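Local coordinates for ethanolamine kinase Pv091845 (Plasmodium vivax, PDB 2QG7), which probably acts as an ethanolamine kinase, phosphorylating ethanolamine in the first step of phosphatidylethanolamine synthesis in the malaria parasite, at residues K242-L247 with V271-I276. Numbering follows the deposited sequence.
Sequences KYFHLL and VLRDSI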
ATOM      1  N   LYS D 242     -16.978  17.427  -6.878  1.00 56.81           N
ATOM      2  CA  LYS D 242     -16.007  18.301  -7.531  1.00 56.14           C
ATOM      3  C   LYS D 242     -14.763  17.483  -7.893  1.00 55.28           C
ATOM      4  O   LYS D 242     -14.227  17.612  -8.979  1.00 55.19           O
ATOM      5  CB  LYS D 242     -15.650  19.446  -6.596  1.00 56.93           C
ATOM      6  CG  LYS D 242     -14.741  20.581  -7.165  1.00 59.47           C
ATOM      7  CD  LYS D 242     -13.865  21.158  -5.938  1.00 65.33           C
ATOM      8  CE  LYS D 242     -12.935  22.331  -6.445  1.00 69.39           C
ATOM      9  NZ  LYS D 242     -12.115  22.948  -5.304  1.00 68.04           N
ATOM     10  N   TYR D 243     -14.296  16.658  -6.963  1.00 54.21           N
ATOM     11  CA  TYR D 243     -13.133  15.815  -7.209  1.00 54.12           C
ATOM     12  C   TYR D 243     -13.404  14.799  -8.352  1.00 54.17           C
ATOM     13  O   TYR D 243     -12.556  14.582  -9.206  1.00 53.27           O
ATOM     14  CB  TYR D 243     -12.716  15.067  -5.941  1.00 53.83           C
ATOM     15  CG  TYR D 243     -12.272  15.879  -4.749  1.00 52.94           C
ATOM     16  CD1 TYR D 243     -11.719  17.163  -4.890  1.00 56.01           C
ATOM     17  CD2 TYR D 243     -12.376  15.349  -3.473  1.00 52.58           C
ATOM     18  CE1 TYR D 243     -11.290  17.907  -3.760  1.00 54.22           C
ATOM     19  CE2 TYR D 243     -11.953  16.056  -2.359  1.00 53.45           C
ATOM     20  CZ  TYR D 243     -11.398  17.329  -2.503  1.00 54.01           C
ATOM     21  OH  TYR D 243     -10.985  18.023  -1.375  1.00 55.30           O
ATOM     22  N   PHE D 244     -14.604  14.218  -8.353  1.00 54.52           N
ATOM     23  CA  PHE D 244     -15.009  13.249  -9.323  1.00 55.20           C
ATOM     24  C   PHE D 244     -14.944  13.862 -10.708  1.00 56.71           C
ATOM     25  O   PHE D 244     -14.317  13.290 -11.611  1.00 57.29           O
ATOM     26  CB  PHE D 244     -16.415  12.752  -9.025  1.00 54.99           C
ATOM     27  CG  PHE D 244     -16.928  11.744 -10.028  1.00 55.14           C
ATOM     28  CD1 PHE D 244     -16.685  10.369  -9.847  1.00 54.93           C
ATOM     29  CD2 PHE D 244     -17.645  12.162 -11.165  1.00 52.29           C
ATOM     30  CE1 PHE D 244     -17.146   9.445 -10.798  1.00 53.94           C
ATOM     31  CE2 PHE D 244     -18.104  11.248 -12.105  1.00 50.37           C
ATOM     32  CZ  PHE D 244     -17.857   9.903 -11.933  1.00 51.32           C
ATOM     33  N   HIS D 245     -15.575  15.029 -10.867  1.00 57.66           N
ATOM     34  CA  HIS D 245     -15.658  15.721 -12.161  1.00 58.10           C
ATOM     35  C   HIS D 245     -14.301  16.223 -12.683  1.00 58.49           C
ATOM     36  O   HIS D 245     -14.063  16.195 -13.876  1.00 59.07           O
ATOM     37  CB  HIS D 245     -16.707  16.864 -12.141  1.00 58.01           C
ATOM     38  CG  HIS D 245     -18.134  16.391 -12.023  1.00 58.33           C
ATOM     39  ND1 HIS D 245     -18.749  15.601 -12.978  1.00 61.01           N
ATOM     40  CD2 HIS D 245     -19.067  16.605 -11.065  1.00 58.31           C
ATOM     41  CE1 HIS D 245     -19.991  15.344 -12.605  1.00 61.22           C
ATOM     42  NE2 HIS D 245     -20.203  15.926 -11.438  1.00 58.40           N
ATOM     43  N   LEU D 246     -13.418  16.671 -11.804  1.00 58.53           N
ATOM     44  CA  LEU D 246     -12.087  17.068 -12.216  1.00 58.94           C
ATOM     45  C   LEU D 246     -11.235  15.866 -12.667  1.00 59.49           C
ATOM     46  O   LEU D 246     -10.392  15.981 -13.582  1.00 60.30           O
ATOM     47  CB  LEU D 246     -11.398  17.821 -11.091  1.00 59.17           C
ATOM     48  CG  LEU D 246     -11.837  19.268 -10.783  1.00 60.32           C
ATOM     49  CD1 LEU D 246     -11.335  19.720  -9.404  1.00 60.30           C
ATOM     50  CD2 LEU D 246     -11.324  20.242 -11.863  1.00 61.39           C
ATOM     51  N   LEU D 247     -11.473  14.713 -12.056  1.00 59.27           N
ATOM     52  CA  LEU D 247     -10.764  13.506 -12.414  1.00 58.76           C
ATOM     53  C   LEU D 247     -11.347  12.858 -13.638  1.00 59.85           C
ATOM     54  O   LEU D 247     -10.607  12.310 -14.447  1.00 59.89           O
ATOM     55  CB  LEU D 247     -10.732  12.517 -11.257  1.00 57.73           C
ATOM     56  CG  LEU D 247      -9.727  12.790 -10.138  1.00 55.69           C
ATOM     57  CD1 LEU D 247      -9.901  11.785  -9.021  1.00 53.22           C
ATOM     58  CD2 LEU D 247      -8.300  12.769 -10.658  1.00 53.76           C
ATOM     59  N   VAL D 271     -19.056   3.070 -12.408  1.00 55.45           N
ATOM     60  CA  VAL D 271     -19.255   2.350 -11.146  1.00 55.38           C
ATOM     61  C   VAL D 271     -18.878   3.237  -9.941  1.00 55.53           C
ATOM     62  O   VAL D 271     -19.467   3.112  -8.842  1.00 56.12           O
ATOM     63  CB  VAL D 271     -18.455   1.006 -11.121  1.00 55.15           C
ATOM     64  CG1 VAL D 271     -18.555   0.306  -9.782  1.00 53.71           C
ATOM     65  CG2 VAL D 271     -18.949   0.077 -12.241  1.00 56.25           C
ATOM     66  N   LEU D 272     -17.904   4.115 -10.145  1.00 54.43           N
ATOM     67  CA  LEU D 272     -17.534   5.057  -9.136  1.00 54.33           C
ATOM     68  C   LEU D 272     -18.683   6.065  -8.933  1.00 54.66           C
ATOM     69  O   LEU D 272     -19.053   6.349  -7.782  1.00 54.59           O
ATOM     70  CB  LEU D 272     -16.203   5.748  -9.497  1.00 53.90           C
ATOM     71  CG  LEU D 272     -15.623   6.795  -8.530  1.00 51.73           C
ATOM     72  CD1 LEU D 272     -15.318   6.230  -7.125  1.00 52.96           C
ATOM     73  CD2 LEU D 272     -14.397   7.434  -9.132  1.00 51.31           C
ATOM     74  N   ARG D 273     -19.224   6.590 -10.048  1.00 54.81           N
ATOM     75  CA  ARG D 273     -20.398   7.470 -10.038  1.00 54.99           C
ATOM     76  C   ARG D 273     -21.554   6.851  -9.298  1.00 54.75           C
ATOM     77  O   ARG D 273     -22.186   7.515  -8.508  1.00 55.46           O
ATOM     78  CB  ARG D 273     -20.852   7.810 -11.450  1.00 55.57           C
ATOM     79  CG  ARG D 273     -21.831   8.989 -11.552  1.00 57.12           C
ATOM     80  CD  ARG D 273     -22.233   9.297 -13.008  1.00 60.49           C
ATOM     81  NE  ARG D 273     -21.133   9.743 -13.877  1.00 63.13           N
ATOM     82  CZ  ARG D 273     -20.521   8.953 -14.773  1.00 65.15           C
ATOM     83  NH1 ARG D 273     -19.529   9.417 -15.534  1.00 64.82           N
ATOM     84  NH2 ARG D 273     -20.900   7.684 -14.914  1.00 65.43           N
ATOM     85  N   ASP D 274     -21.810   5.575  -9.529  1.00 54.79           N
ATOM     86  CA  ASP D 274     -22.857   4.839  -8.835  1.00 54.80           C
ATOM     87  C   ASP D 274     -22.591   4.664  -7.351  1.00 54.73           C
ATOM     88  O   ASP D 274     -23.519   4.648  -6.541  1.00 55.37           O
ATOM     89  CB  ASP D 274     -22.997   3.440  -9.447  1.00 55.34           C
ATOM     90  CG  ASP D 274     -23.675   3.445 -10.813  1.00 57.90           C
ATOM     91  OD1 ASP D 274     -24.075   4.536 -11.291  1.00 61.83           O
ATOM     92  OD2 ASP D 274     -23.816   2.349 -11.420  1.00 58.74           O
ATOM     93  N   SER D 275     -21.323   4.461  -7.007  1.00 55.02           N
ATOM     94  CA  SER D 275     -20.890   4.226  -5.642  1.00 54.55           C
ATOM     95  C   SER D 275     -20.985   5.478  -4.785  1.00 54.13           C
ATOM     96  O   SER D 275     -21.313   5.396  -3.615  1.00 54.40           O
ATOM     97  CB  SER D 275     -19.446   3.747  -5.645  1.00 54.67           C
ATOM     98  OG  SER D 275     -19.406   2.367  -5.995  1.00 55.53           O
ATOM     99  N   ILE D 276     -20.674   6.626  -5.369  1.00 54.20           N
ATOM    100  CA  ILE D 276     -20.808   7.910  -4.673  1.00 54.49           C
ATOM    101  C   ILE D 276     -22.286   8.271  -4.415  1.00 55.45           C
ATOM    102  O   ILE D 276     -22.642   8.729  -3.313  1.00 55.83           O
ATOM    103  CB  ILE D 276     -20.096   9.048  -5.417  1.00 53.70           C
ATOM    104  CG1 ILE D 276     -18.595   8.768  -5.505  1.00 50.41           C
ATOM    105  CG2 ILE D 276     -20.389  10.391  -4.722  1.00 54.52           C
ATOM    106  CD1 ILE D 276     -17.874   9.688  -6.430  1.00 47.31           C
TER
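On the helix that faces F244, V271 O is gripped by two donors of S275. The backbone N of S275 lies 2.9 Å from V271 O, and the hydroxyl S275 OG is also 2.9 Å from it. The two donors reach this carbonyl from opposite faces of its plane, with OG tilted out of it. Both bonds stay within one helix, and no hydrogen bond links the two segments.

The contact itself is made by one ring. The segments run almost exactly antiparallel, at 173°, with axes 11.6 Å apart. F244 reaches from one helix to the other. Its chi1 of 179° sets CG opposite the backbone N and directs the ring toward 271-276. The ring's outer rim then meets three residues within about one turn of the other helix, L272, R273 and I276. F244 CD1 lies 3.8 Å from L272 CD2, a methyl that sits at the ring edge. F244 CD1 also approaches I276 CD1, at 3.7 Å and obliquely. F244 CZ touches R273 CB at 3.7 Å. F244 CE1 lies 3.6 Å from R273 N, which also comes at the ring obliquely.

R273 runs past the CZ–CE2 end of the ring. Its chain is extended until chi3, where it bends and brings R273 NE to 3.8 Å from F244 CZ. The ring edge therefore points at one guanidinium face, with the planes 79° apart. The guanidinium is also tied within its own helix, because R273 NH2 forms a salt bridge with D270.

The contact joins two antiparallel helices of the choline/ethanolamine kinase family, 236-251 and 269-284, through one phenylalanine. W241 and F269 add their rings around F244. Y243 and L246 pack on helix 413-430, while L272 touches L266 of the second subunit.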